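Local coordinates for protein peptidase (Yersinia bercovieri, PDB 5NYW) that is of unknown function but, as an ancestral beta-subunit (Anbu) of the proteasome and HslV family, probably belongs to the self-assembling Ntn-hydrolases, at residues L[1-5]-L[47-51]; L[111-116]-L[128-132]; L[9-14]-L[196-200]; L[37-43]-L[202-206]; L[79-84]-L[123-128]. All coordinates share one frame; numbering follows the deposited sequence.

Contact 1: residues L[1-5]-L[47-51]; sequences TYCVA and QSAGN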
# COMPACT_ATOMS: atom_id res chain seq x y z
N THR L 1 -38.76 18.01 -3.73
CA THR L 1 -37.62 18.85 -3.36
C THR L 1 -37.15 19.69 -4.56
O THR L 1 -36.57 19.18 -5.54
CB THR L 1 -36.45 18.00 -2.78
OG1 THR L 1 -36.88 17.32 -1.59
CG2 THR L 1 -35.30 18.88 -2.41
N TYR L 2 -37.38 21.00 -4.47
CA TYR L 2 -36.91 21.95 -5.46
C TYR L 2 -36.56 23.29 -4.78
O TYR L 2 -37.38 23.88 -4.08
CB TYR L 2 -37.97 22.14 -6.56
CG TYR L 2 -37.68 23.27 -7.52
CD1 TYR L 2 -36.40 23.47 -8.02
CD2 TYR L 2 -38.68 24.13 -7.93
CE1 TYR L 2 -36.12 24.49 -8.87
CE2 TYR L 2 -38.41 25.17 -8.81
CZ TYR L 2 -37.13 25.34 -9.27
OH TYR L 2 -36.82 26.36 -10.15
N CYS L 3 -35.33 23.75 -4.97
CA CYS L 3 -34.89 25.03 -4.42
C CYS L 3 -34.23 25.88 -5.50
O CYS L 3 -33.54 25.36 -6.36
CB CYS L 3 -33.92 24.83 -3.25
SG CYS L 3 -34.52 23.78 -1.87
N VAL L 4 -34.47 27.18 -5.47
CA VAL L 4 -33.81 28.08 -6.41
C VAL L 4 -33.33 29.32 -5.67
O VAL L 4 -33.96 29.79 -4.72
CB VAL L 4 -34.75 28.47 -7.62
CG1 VAL L 4 -36.06 29.11 -7.15
CG2 VAL L 4 -34.02 29.38 -8.62
N ALA L 5 -32.18 29.84 -6.09
CA ALA L 5 -31.67 31.07 -5.53
C ALA L 5 -31.15 31.93 -6.66
O ALA L 5 -30.51 31.43 -7.58
CB ALA L 5 -30.58 30.79 -4.51
N GLN L 47 -30.07 26.42 1.55
CA GLN L 47 -31.19 25.63 1.04
C GLN L 47 -30.81 24.17 0.83
O GLN L 47 -29.71 23.87 0.35
CB GLN L 47 -31.70 26.22 -0.27
CG GLN L 47 -32.43 27.55 -0.10
CD GLN L 47 -32.63 28.26 -1.42
OE1 GLN L 47 -31.66 28.68 -2.06
NE2 GLN L 47 -33.88 28.40 -1.85
N SER L 48 -31.73 23.26 1.14
CA SER L 48 -31.41 21.84 1.16
C SER L 48 -32.16 21.02 0.13
O SER L 48 -33.37 21.21 -0.10
CB SER L 48 -31.67 21.23 2.54
OG SER L 48 -30.94 21.88 3.54
N ALA L 49 -31.41 20.09 -0.45
CA ALA L 49 -31.89 19.06 -1.35
C ALA L 49 -31.06 17.79 -1.17
O ALA L 49 -29.94 17.83 -0.68
CB ALA L 49 -31.81 19.54 -2.76
N GLY L 50 -31.63 16.66 -1.56
CA GLY L 50 -30.94 15.40 -1.44
C GLY L 50 -31.34 14.76 -0.14
O GLY L 50 -32.39 15.09 0.40
N ASN L 51 -30.47 13.88 0.36
CA ASN L 51 -30.76 13.09 1.55
C ASN L 51 -31.11 13.94 2.78
O ASN L 51 -30.31 14.75 3.26
CB ASN L 51 -29.56 12.17 1.86
CG ASN L 51 -29.88 11.15 2.93
OD1 ASN L 51 -30.08 11.50 4.08
ND2 ASN L 51 -29.89 9.87 2.55
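Gln47 reaches from strand 42-50 across to strand 2-5 and, with Cys3 and Thr1, accounts for most of the surface buried here. Its CG lies anti to the carbonyl carbon (chi1 -71°) and the chain runs on extended, which carries the amide past the CB of Cys3 to the backbone of the facing strand. There Gln47 NE2 donates to Val4 O at 3.2 Å in a nearly straight bond; the oxygen lies in the plane of the glutamine amide, whereas the donor stands well above the carbonyl plane of Val4 and so meets neither lone pair squarely. The same nitrogen is also bonded to Ser16 OG of strand 11-23, and these two bonds together fix the amide's rotation. That turns Gln47 OE1 toward the methyl of Ala5, 3.4 Å from its CB.

Cys3 comes in beside the glutamine stem. Its SG reaches the backbone of Ser48, 3.3 Å from Ser48 O. At the N-terminal end, Thr1 points its methyl branch inward, CG2 resting 3.6 Å from Ala49 CB. The hydroxyl takes the other branch and is held by Lys32 NZ.

No backbone hydrogen bond joins the two strands, whose axes come no closer than 7.1 Å, at 141° between their directions: they belong to different sheets and meet through side chains. Two facing antiparallel sheets are the hallmark of the Ntn-hydrolase sandwich, and an N-terminal threonine at the start of the first strand, its hydroxyl bonded to Lys32, is consistent with a proteasome-type active site.

Contact 2: residues L[111-116]-L[128-132]; sequences NCNLLL and FHIYP. Unlike the reference sequence in segment 111-116: Cys112 (reference Gly).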
# COMPACT_ATOMS: atom_id res chain seq x y z
N ASN L 111 -25.84 11.43 -0.37
CA ASN L 111 -25.47 12.69 -1.03
C ASN L 111 -26.49 13.82 -0.91
O ASN L 111 -27.71 13.61 -0.84
CB ASN L 111 -25.13 12.42 -2.49
CG ASN L 111 -23.74 11.82 -2.66
OD1 ASN L 111 -23.03 11.58 -1.68
ND2 ASN L 111 -23.36 11.56 -3.90
N CYS L 112 -25.95 15.04 -0.88
CA CYS L 112 -26.72 16.27 -0.83
C CYS L 112 -26.15 17.39 -1.70
O CYS L 112 -24.96 17.40 -2.03
CB CYS L 112 -26.81 16.74 0.62
SG CYS L 112 -25.16 17.24 1.32
N ASN L 113 -27.01 18.32 -2.06
CA ASN L 113 -26.58 19.57 -2.68
C ASN L 113 -27.16 20.68 -1.83
O ASN L 113 -28.25 20.54 -1.27
CB ASN L 113 -27.06 19.68 -4.14
CG ASN L 113 -26.17 18.92 -5.11
OD1 ASN L 113 -25.28 19.50 -5.73
ND2 ASN L 113 -26.41 17.62 -5.26
N LEU L 114 -26.39 21.76 -1.70
CA LEU L 114 -26.82 22.92 -0.93
C LEU L 114 -26.66 24.20 -1.72
O LEU L 114 -25.79 24.29 -2.59
CB LEU L 114 -26.03 23.02 0.38
CG LEU L 114 -26.07 21.80 1.28
CD1 LEU L 114 -25.20 22.04 2.47
CD2 LEU L 114 -27.48 21.58 1.73
N LEU L 115 -27.51 25.19 -1.41
CA LEU L 115 -27.30 26.55 -1.87
C LEU L 115 -27.02 27.45 -0.66
O LEU L 115 -27.63 27.30 0.41
CB LEU L 115 -28.50 27.07 -2.68
CG LEU L 115 -28.78 26.33 -3.99
CD1 LEU L 115 -29.86 27.02 -4.77
CD2 LEU L 115 -27.53 26.16 -4.84
N LEU L 116 -26.05 28.34 -0.83
CA LEU L 116 -25.64 29.29 0.19
C LEU L 116 -25.60 30.67 -0.39
O LEU L 116 -24.86 30.91 -1.33
CB LEU L 116 -24.27 28.93 0.74
CG LEU L 116 -23.56 29.98 1.61
CD1 LEU L 116 -24.26 30.16 2.96
CD2 LEU L 116 -22.10 29.58 1.77
N PHE L 128 -23.55 30.66 -3.59
CA PHE L 128 -22.78 29.44 -3.92
C PHE L 128 -23.65 28.21 -4.08
O PHE L 128 -24.74 28.09 -3.49
CB PHE L 128 -21.71 29.09 -2.85
CG PHE L 128 -20.61 30.12 -2.68
CD1 PHE L 128 -20.84 31.34 -2.04
CD2 PHE L 128 -19.37 29.90 -3.25
CE1 PHE L 128 -19.84 32.28 -1.91
CE2 PHE L 128 -18.37 30.84 -3.14
CZ PHE L 128 -18.60 32.03 -2.46
N HIS L 129 -23.17 27.28 -4.90
CA HIS L 129 -23.72 25.94 -4.98
C HIS L 129 -22.69 24.95 -4.44
O HIS L 129 -21.65 24.77 -5.06
CB HIS L 129 -24.14 25.60 -6.43
CG HIS L 129 -24.57 24.18 -6.65
ND1 HIS L 129 -25.05 23.73 -7.86
CD2 HIS L 129 -24.58 23.10 -5.83
CE1 HIS L 129 -25.34 22.45 -7.78
NE2 HIS L 129 -25.06 22.04 -6.55
N ILE L 130 -22.99 24.29 -3.31
CA ILE L 130 -22.09 23.30 -2.71
C ILE L 130 -22.47 21.89 -3.17
O ILE L 130 -23.62 21.47 -3.04
CB ILE L 130 -22.11 23.33 -1.13
CG1 ILE L 130 -21.69 24.70 -0.58
CG2 ILE L 130 -21.15 22.30 -0.54
CD1 ILE L 130 -22.81 25.68 -0.40
N TYR L 131 -21.48 21.14 -3.67
CA TYR L 131 -21.66 19.80 -4.22
C TYR L 131 -21.45 18.74 -3.14
O TYR L 131 -20.93 19.06 -2.06
CB TYR L 131 -20.66 19.56 -5.35
CG TYR L 131 -20.79 20.43 -6.58
CD1 TYR L 131 -21.83 20.25 -7.49
CD2 TYR L 131 -19.84 21.40 -6.86
CE1 TYR L 131 -21.93 21.03 -8.61
CE2 TYR L 131 -19.93 22.18 -7.97
CZ TYR L 131 -20.97 21.99 -8.84
OH TYR L 131 -21.04 22.77 -9.97
N PRO L 132 -21.85 17.47 -3.40
CA PRO L 132 -21.60 16.41 -2.40
C PRO L 132 -20.12 16.20 -2.00
O PRO L 132 -19.87 15.84 -0.85
CB PRO L 132 -22.12 15.13 -3.09
CG PRO L 132 -23.11 15.60 -4.10
CD PRO L 132 -22.65 16.97 -4.55
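Two first torsions bring Asn113 and His129 together: CG of Asn113 is anti to the carbonyl carbon (chi1 -81°), while the imidazole of His129 is swung anti to the backbone N (chi1 173°). Amide and imidazole thus meet on the face they share with Leu115, and His129 NE2 gives its hydrogen to Asn113 OD1 at 2.7 Å, almost perfectly straight. The oxygen sits at the edge of the imidazole, in the ring plane, with amide and ring turned 65° against each other. Tyr131 CE1 stands over the rim of one ring face, and Leu115 CD2 lies 3.8 Å from His129 CB.

On the sheet face of Leu114, Leu116 and Phe128, Ile130 sends CD1 to within 3.7 Å of Leu116 CB. The backbones between them are zipped as an antiparallel ladder: Leu114 with Ile130 and Leu116 with Phe128 are hydrogen-bonded pairs, Leu115 with His129 the non-hydrogen-bonded pair between. Beyond Ile130 the ladder stops. Pro132 has no N-H to offer, and its ring packs on the backbone instead, CG 3.3 Å from Cys112 O, with the amide of Asn111 crossing it.

The bond from NE2 helps hold both flat groups in rotation and is consistent with a proton on that nitrogen.

Contact 3: residues L[9-14]-L[196-200]; sequences SSGLAF and MIYPL. Unlike the reference sequence in segment 9-14: Ala13 (reference Val).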
# COMPACT_ATOMS: atom_id res chain seq x y z
N SER L 9 -28.35 42.36 -9.21
CA SER L 9 -27.62 43.56 -8.83
C SER L 9 -28.16 44.20 -7.55
O SER L 9 -27.40 44.77 -6.76
CB SER L 9 -27.62 44.57 -9.98
OG SER L 9 -28.93 44.88 -10.39
N SER L 10 -29.48 44.13 -7.36
CA SER L 10 -30.14 44.79 -6.23
C SER L 10 -30.39 43.90 -5.01
O SER L 10 -30.85 44.39 -3.97
CB SER L 10 -31.46 45.41 -6.71
OG SER L 10 -32.22 44.49 -7.47
N GLY L 11 -30.12 42.60 -5.12
CA GLY L 11 -30.36 41.68 -4.02
C GLY L 11 -30.45 40.20 -4.40
O GLY L 11 -30.16 39.81 -5.53
N LEU L 12 -30.90 39.39 -3.45
CA LEU L 12 -31.05 37.95 -3.67
C LEU L 12 -32.50 37.51 -3.51
O LEU L 12 -33.25 38.06 -2.70
CB LEU L 12 -30.17 37.17 -2.70
CG LEU L 12 -28.65 37.13 -2.86
CD1 LEU L 12 -28.02 37.35 -1.54
CD2 LEU L 12 -28.30 35.74 -3.33
N ALA L 13 -32.91 36.52 -4.31
CA ALA L 13 -34.22 35.90 -4.17
C ALA L 13 -34.07 34.40 -3.94
O ALA L 13 -33.28 33.73 -4.62
CB ALA L 13 -35.10 36.19 -5.42
N PHE L 14 -34.82 33.86 -2.99
CA PHE L 14 -34.77 32.43 -2.69
C PHE L 14 -36.14 31.77 -2.75
O PHE L 14 -37.13 32.35 -2.30
CB PHE L 14 -34.17 32.18 -1.31
CG PHE L 14 -32.83 32.81 -1.10
CD1 PHE L 14 -31.67 32.13 -1.42
CD2 PHE L 14 -32.72 34.08 -0.58
CE1 PHE L 14 -30.43 32.70 -1.23
CE2 PHE L 14 -31.47 34.66 -0.38
CZ PHE L 14 -30.33 33.97 -0.71
N MET L 196 -38.00 33.96 0.28
CA MET L 196 -37.45 35.16 0.88
C MET L 196 -36.86 36.13 -0.13
O MET L 196 -36.24 35.72 -1.10
CB MET L 196 -36.39 34.79 1.91
CG MET L 196 -35.66 36.01 2.41
SD MET L 196 -34.56 35.62 3.74
CE MET L 196 -33.52 37.08 3.73
N ILE L 197 -37.07 37.41 0.10
CA ILE L 197 -36.37 38.44 -0.65
C ILE L 197 -35.36 39.12 0.27
O ILE L 197 -35.72 39.59 1.35
CB ILE L 197 -37.32 39.49 -1.20
CG1 ILE L 197 -38.32 38.85 -2.16
CG2 ILE L 197 -36.52 40.63 -1.82
CD1 ILE L 197 -39.35 39.84 -2.70
N TYR L 198 -34.09 39.15 -0.14
CA TYR L 198 -33.07 39.88 0.60
C TYR L 198 -32.54 41.05 -0.21
O TYR L 198 -31.77 40.87 -1.16
CB TYR L 198 -31.89 38.98 0.97
CG TYR L 198 -30.80 39.77 1.65
CD1 TYR L 198 -30.85 40.04 3.02
CD2 TYR L 198 -29.73 40.31 0.92
CE1 TYR L 198 -29.87 40.79 3.64
CE2 TYR L 198 -28.76 41.05 1.53
CZ TYR L 198 -28.83 41.29 2.89
OH TYR L 198 -27.83 42.03 3.47
N PRO L 199 -32.93 42.27 0.16
CA PRO L 199 -32.39 43.46 -0.51
C PRO L 199 -30.94 43.79 -0.11
O PRO L 199 -30.54 43.60 1.04
CB PRO L 199 -33.36 44.57 -0.08
CG PRO L 199 -34.03 44.07 1.16
CD PRO L 199 -34.04 42.57 1.09
N LEU L 200 -30.16 44.24 -1.09
CA LEU L 200 -28.77 44.62 -0.89
C LEU L 200 -28.58 45.56 0.29
O LEU L 200 -29.33 46.52 0.48
CB LEU L 200 -28.20 45.25 -2.17
CG LEU L 200 -26.79 45.86 -2.11
CD1 LEU L 200 -25.75 44.80 -1.80
CD2 LEU L 200 -26.45 46.60 -3.41
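Leu12 and Tyr198 form the closed middle of this pairing, a hydrogen-bonded antiparallel pair in which each backbone N donates to the other's O at 2.9 Å. One such pair along, Phe14 and Met196 repeat the pattern, with Phe14 N to Met196 O at 3.0 Å. The side chains of all four lie on one face of the sheet. Tyr198 puts its ring anti to the backbone N (chi1 176°), bringing CD2 4.2 Å from Leu12 CD1. The phenylalanine turns a ring edge to the opposing carbonyl, its CD2 3.9 Å from Met196 O. That face is buried against the second sheet: Val45 and Gln47 of strand 42-50 touch Phe14, and Thr43 touches Met196 and Tyr198. The tyrosine hydroxyl is hydrogen-bonded to Gln119 and to the backbone N of Phe203.

Strands 11-23 and 193-199 are thus neighbours in one layer of the four-layer alpha-beta-beta-alpha sandwich of Ntn-hydrolases, and helix 168-185 covers the reverse face, where Ile197 rests on Leu168 and Met172.

Toward Gly11 and Pro199 the fit changes. The two close up, CA to CA 4.4 Å, and Gly11 CA lies 3.3 Å from Tyr198 O, the backbones pressed together there. Past them the ladder frays into loop: Leu200 N still holds Ser10 O at 3.0 Å, but the leucine is solvent-exposed and packs on backbone, CB 3.3 Å from Ser10 O, while the side chains of Ser9 and Ser10 point away.

Contact 4: residues L[37-43]-L[202-206]; sequences QQPGERT and SFSTE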
# COMPACT_ATOMS: atom_id res chain seq x y z
N GLN L 37 -28.69 34.69 10.89
CA GLN L 37 -28.80 36.14 10.92
C GLN L 37 -28.19 36.81 12.16
O GLN L 37 -28.47 36.41 13.29
CB GLN L 37 -30.26 36.56 10.81
CG GLN L 37 -30.37 38.07 10.85
CD GLN L 37 -31.77 38.57 10.77
OE1 GLN L 37 -32.73 37.84 11.02
NE2 GLN L 37 -31.92 39.83 10.36
N GLN L 38 -27.39 37.85 11.93
CA GLN L 38 -26.99 38.76 13.00
C GLN L 38 -27.33 40.17 12.54
O GLN L 38 -26.63 40.73 11.69
CB GLN L 38 -25.51 38.66 13.32
CG GLN L 38 -25.11 39.43 14.57
CD GLN L 38 -23.80 38.95 15.16
OE1 GLN L 38 -23.27 37.92 14.74
NE2 GLN L 38 -23.29 39.67 16.15
N PRO L 39 -28.42 40.74 13.09
CA PRO L 39 -28.99 42.01 12.65
C PRO L 39 -27.97 43.16 12.53
O PRO L 39 -27.21 43.45 13.46
CB PRO L 39 -30.05 42.32 13.73
CG PRO L 39 -29.74 41.42 14.88
CD PRO L 39 -29.14 40.19 14.25
N GLY L 40 -27.98 43.78 11.35
CA GLY L 40 -27.09 44.88 11.03
C GLY L 40 -25.72 44.46 10.53
O GLY L 40 -24.91 45.30 10.15
N GLU L 41 -25.47 43.16 10.52
CA GLU L 41 -24.14 42.68 10.17
C GLU L 41 -24.06 41.55 9.15
O GLU L 41 -23.18 41.54 8.29
CB GLU L 41 -23.42 42.23 11.44
CG GLU L 41 -21.94 41.99 11.23
CD GLU L 41 -21.62 40.54 10.90
OE1 GLU L 41 -22.37 39.66 11.37
OE2 GLU L 41 -20.62 40.29 10.18
N ARG L 42 -24.97 40.59 9.25
CA ARG L 42 -24.88 39.41 8.39
C ARG L 42 -26.19 38.67 8.20
O ARG L 42 -26.99 38.57 9.12
CB ARG L 42 -23.82 38.51 9.03
CG ARG L 42 -23.81 37.04 8.77
CD ARG L 42 -22.87 36.40 9.83
NE ARG L 42 -21.66 37.22 9.96
CZ ARG L 42 -20.41 36.79 9.78
NH1 ARG L 42 -20.15 35.52 9.51
NH2 ARG L 42 -19.41 37.65 9.88
N THR L 43 -26.40 38.18 6.98
CA THR L 43 -27.54 37.33 6.64
C THR L 43 -27.16 36.21 5.67
O THR L 43 -26.80 36.46 4.53
CB THR L 43 -28.70 38.15 6.05
OG1 THR L 43 -29.16 39.08 7.04
CG2 THR L 43 -29.87 37.25 5.67
N SER L 202 -29.32 45.44 3.28
CA SER L 202 -30.38 45.55 4.28
C SER L 202 -30.07 44.74 5.54
O SER L 202 -30.46 45.13 6.64
CB SER L 202 -31.72 45.08 3.73
OG SER L 202 -31.75 43.67 3.64
N PHE L 203 -29.40 43.60 5.36
CA PHE L 203 -29.15 42.65 6.45
C PHE L 203 -30.43 42.34 7.18
O PHE L 203 -30.47 42.27 8.42
CB PHE L 203 -28.05 43.15 7.38
CG PHE L 203 -26.74 43.33 6.68
CD1 PHE L 203 -26.00 42.22 6.30
CD2 PHE L 203 -26.26 44.59 6.38
CE1 PHE L 203 -24.79 42.37 5.65
CE2 PHE L 203 -25.06 44.75 5.71
CZ PHE L 203 -24.33 43.63 5.34
N SER L 204 -31.48 42.17 6.39
CA SER L 204 -32.80 41.91 6.93
C SER L 204 -33.36 40.57 6.49
O SER L 204 -33.13 40.12 5.37
CB SER L 204 -33.75 43.03 6.50
OG SER L 204 -35.10 42.65 6.71
N THR L 205 -34.05 39.91 7.42
CA THR L 205 -34.81 38.70 7.14
C THR L 205 -36.30 38.99 7.28
O THR L 205 -37.11 38.11 7.57
CB THR L 205 -34.41 37.54 8.05
OG1 THR L 205 -34.54 37.95 9.42
CG2 THR L 205 -32.96 37.15 7.78
N GLU L 206 -36.65 40.27 7.12
CA GLU L 206 -38.01 40.72 7.30
C GLU L 206 -38.89 40.15 6.20
O GLU L 206 -40.05 39.80 6.43
CB GLU L 206 -38.07 42.26 7.30
CG GLU L 206 -39.44 42.84 7.57
CD GLU L 206 -39.94 42.56 8.98
OE1 GLU L 206 -39.11 42.25 9.87
OE2 GLU L 206 -41.17 42.63 9.19
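Phe203 lays its ring against the turn that joins strands 33-38 and 42-50. With CG beside the backbone N (chi1 -61°), the ring slides along the backbone of Gly40 to Arg42: Glu41 CA stands over one face, offset toward the rim, Thr43 N lies at the edge, and CE1 comes to 3.2 Å from Glu41 O.

Gln37 and Thr205 approach from opposite directions. The glutamine is fully stretched, its CG anti to the backbone N, and Thr205 OG1 is modelled only 2.4 Å from Gln37 OE1, too short to trust in detail though consistent with a hydrogen bond. The amide nitrogen reaches back to Phe203 O, weakly, at 3.4 Å. Thr43 meets Thr205 at a slant: its methyl CG2 lies 3.7 Å from Thr205 CG2, while OG1 faces the main chain of Phe203, 3.5 Å from its C.

Glu41 and Arg42 turn away from the loop and pair with each other, the guanidinium gripping the carboxylate side-on, with Arg42 NE 2.9 Å from Glu41 OE1 and NH2 serving OE2. Arg42 NH1 is further bonded to the carbonyls of Leu74 and Val77.

Residues 202-206 are themselves shaped by two successive ST turns, at Ser202 and Ser204. The hairpin they cover carries a classic beta bulge, Glu41 and Arg42 both facing Gln38, whose O accepts from both backbone nitrogens.

Contact 5: residues L[79-84]-L[123-128]; sequences SMYEAA and EGLRLF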
# COMPACT_ATOMS: atom_id res chain seq x y z
N SER L 79 -15.85 36.17 5.36
CA SER L 79 -16.49 36.33 4.05
C SER L 79 -17.39 35.14 3.69
O SER L 79 -17.34 34.08 4.32
CB SER L 79 -15.45 36.52 2.95
OG SER L 79 -14.68 35.34 2.77
N MET L 80 -18.23 35.34 2.68
CA MET L 80 -19.11 34.29 2.19
C MET L 80 -18.29 33.13 1.62
O MET L 80 -18.72 31.98 1.67
CB MET L 80 -20.04 34.86 1.11
CG MET L 80 -21.29 34.05 0.84
SD MET L 80 -22.35 34.08 2.28
CE MET L 80 -22.54 35.84 2.41
N TYR L 81 -17.11 33.45 1.10
CA TYR L 81 -16.23 32.42 0.57
C TYR L 81 -15.80 31.45 1.66
O TYR L 81 -15.73 30.23 1.42
CB TYR L 81 -14.98 33.05 -0.09
CG TYR L 81 -14.10 32.00 -0.70
CD1 TYR L 81 -13.09 31.39 0.06
CD2 TYR L 81 -14.29 31.57 -2.01
CE1 TYR L 81 -12.29 30.40 -0.47
CE2 TYR L 81 -13.48 30.58 -2.56
CZ TYR L 81 -12.48 29.99 -1.77
OH TYR L 81 -11.67 29.00 -2.26
N GLU L 82 -15.51 31.98 2.85
CA GLU L 82 -15.12 31.17 4.00
C GLU L 82 -16.32 30.39 4.52
O GLU L 82 -16.20 29.26 4.94
CB GLU L 82 -14.56 32.05 5.13
CG GLU L 82 -13.30 32.82 4.76
CD GLU L 82 -12.75 33.60 5.94
OE1 GLU L 82 -13.36 33.55 7.03
OE2 GLU L 82 -11.71 34.29 5.77
N ALA L 83 -17.49 31.01 4.43
CA ALA L 83 -18.71 30.33 4.79
C ALA L 83 -18.90 29.10 3.89
O ALA L 83 -19.28 28.03 4.36
CB ALA L 83 -19.88 31.27 4.68
N ALA L 84 -18.61 29.26 2.60
CA ALA L 84 -18.70 28.15 1.64
C ALA L 84 -17.72 27.02 1.92
O ALA L 84 -18.10 25.86 1.83
CB ALA L 84 -18.51 28.67 0.21
N GLU L 123 -18.96 43.34 2.25
CA GLU L 123 -18.88 42.73 0.93
C GLU L 123 -20.26 42.78 0.26
O GLU L 123 -21.27 43.03 0.93
CB GLU L 123 -18.33 41.30 1.01
CG GLU L 123 -19.30 40.27 1.54
CD GLU L 123 -18.75 38.85 1.54
OE1 GLU L 123 -19.49 37.95 2.00
OE2 GLU L 123 -17.61 38.61 1.06
N GLY L 124 -20.31 42.53 -1.04
CA GLY L 124 -21.57 42.52 -1.76
C GLY L 124 -22.27 41.17 -1.62
O GLY L 124 -21.91 40.35 -0.80
N LEU L 125 -23.29 40.97 -2.42
CA LEU L 125 -24.02 39.71 -2.40
C LEU L 125 -23.19 38.59 -2.95
O LEU L 125 -22.51 38.76 -3.95
CB LEU L 125 -25.27 39.82 -3.24
CG LEU L 125 -26.08 41.06 -2.94
CD1 LEU L 125 -27.11 41.10 -4.03
CD2 LEU L 125 -26.70 40.96 -1.56
N ARG L 126 -23.25 37.43 -2.30
CA ARG L 126 -22.59 36.25 -2.86
C ARG L 126 -23.51 35.04 -2.76
O ARG L 126 -24.29 34.91 -1.81
CB ARG L 126 -21.26 35.99 -2.15
CG ARG L 126 -20.31 37.16 -2.26
CD ARG L 126 -18.93 36.88 -1.70
NE ARG L 126 -18.10 36.08 -2.59
CZ ARG L 126 -16.82 35.83 -2.38
NH1 ARG L 126 -16.22 36.34 -1.31
NH2 ARG L 126 -16.12 35.09 -3.24
N LEU L 127 -23.44 34.17 -3.76
CA LEU L 127 -24.29 32.98 -3.86
C LEU L 127 -23.47 31.78 -4.31
O LEU L 127 -22.76 31.88 -5.31
CB LEU L 127 -25.45 33.22 -4.83
CG LEU L 127 -26.32 32.02 -5.21
CD1 LEU L 127 -27.02 31.46 -3.99
CD2 LEU L 127 -27.31 32.36 -6.33
N PHE L 128 -23.55 30.66 -3.59
CA PHE L 128 -22.78 29.44 -3.92
C PHE L 128 -23.65 28.21 -4.08
O PHE L 128 -24.74 28.09 -3.49
CB PHE L 128 -21.71 29.09 -2.85
CG PHE L 128 -20.61 30.12 -2.68
CD1 PHE L 128 -20.84 31.34 -2.04
CD2 PHE L 128 -19.37 29.90 -3.25
CE1 PHE L 128 -19.84 32.28 -1.91
CE2 PHE L 128 -18.37 30.84 -3.14
CZ PHE L 128 -18.60 32.03 -2.46
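Met80 is wedged between Glu123, Arg126 and Phe128 at the start of helix 80-98. With CG anti to the backbone N (chi1 -160°), it sets that atom 3.6 Å from Arg126 CB and the same distance from Phe128 CE1, which it meets at the ring edge. A turn further on, Ala84 CB stands over one face of that ring, 3.9 Å from the centroid and 14° off the normal, a CH-pi contact. Tyr81 flanks the far end of the phenyl, its CA 3.9 Å from Phe128 CZ.

The polar contact lies at the helix's first turn. Glu123 OE1 accepts from Met80 N at 3.0 Å, met on its syn side, so the carboxylate sits close to the helix N-terminus and would probably be stabilised there as an anion. Ser79 is the N-cap, its hydroxyl bonded weakly to Glu82 N. This is how the helical layer is laid on the sheet in the alpha-beta-beta-alpha sandwich: helix 80-84 and strand 126-128 run nearly parallel, 17° apart, with axes 9.1 Å from each other at their closest.

Behind the carboxylate comes Arg126, whose NH1 forms a long salt bridge of 3.6 Å with Glu123 OE2, in the guanidinium plane. One guanidinium face lies against the backbone N of Tyr81. Arg126 NE is salt-bridged to Glu138 of the adjoining strand, and Phe136 meets the rings of both Tyr81 and Phe128. Outermost, the tyrosine hydroxyl bonds to Ser57 and Arg97 of a neighbouring subunit.

Contacts 1, 2 and 3 are largely buried, whereas contacts 4 and 5 are only partly so and lie farther from the chain's centre. Contacts 2 and 3 zip strands within a sheet by backbone ladders; contact 1 bridges the two sheets with side chains, and contact 5 sets a helix on the outer face of one. Strand 42-50 serves both contact 1 and contact 4, at its two ends, and Gln47 N probably bonds to Leu115 O, tying contact 1 to contact 2. Phe128 is shared by contacts 2 and 5. Contact 4 rests on loop side chains and weak polar contacts where its neighbour, contact 3, is a regular ladder. Salt bridges appear toward the periphery, in contacts 4 and 5.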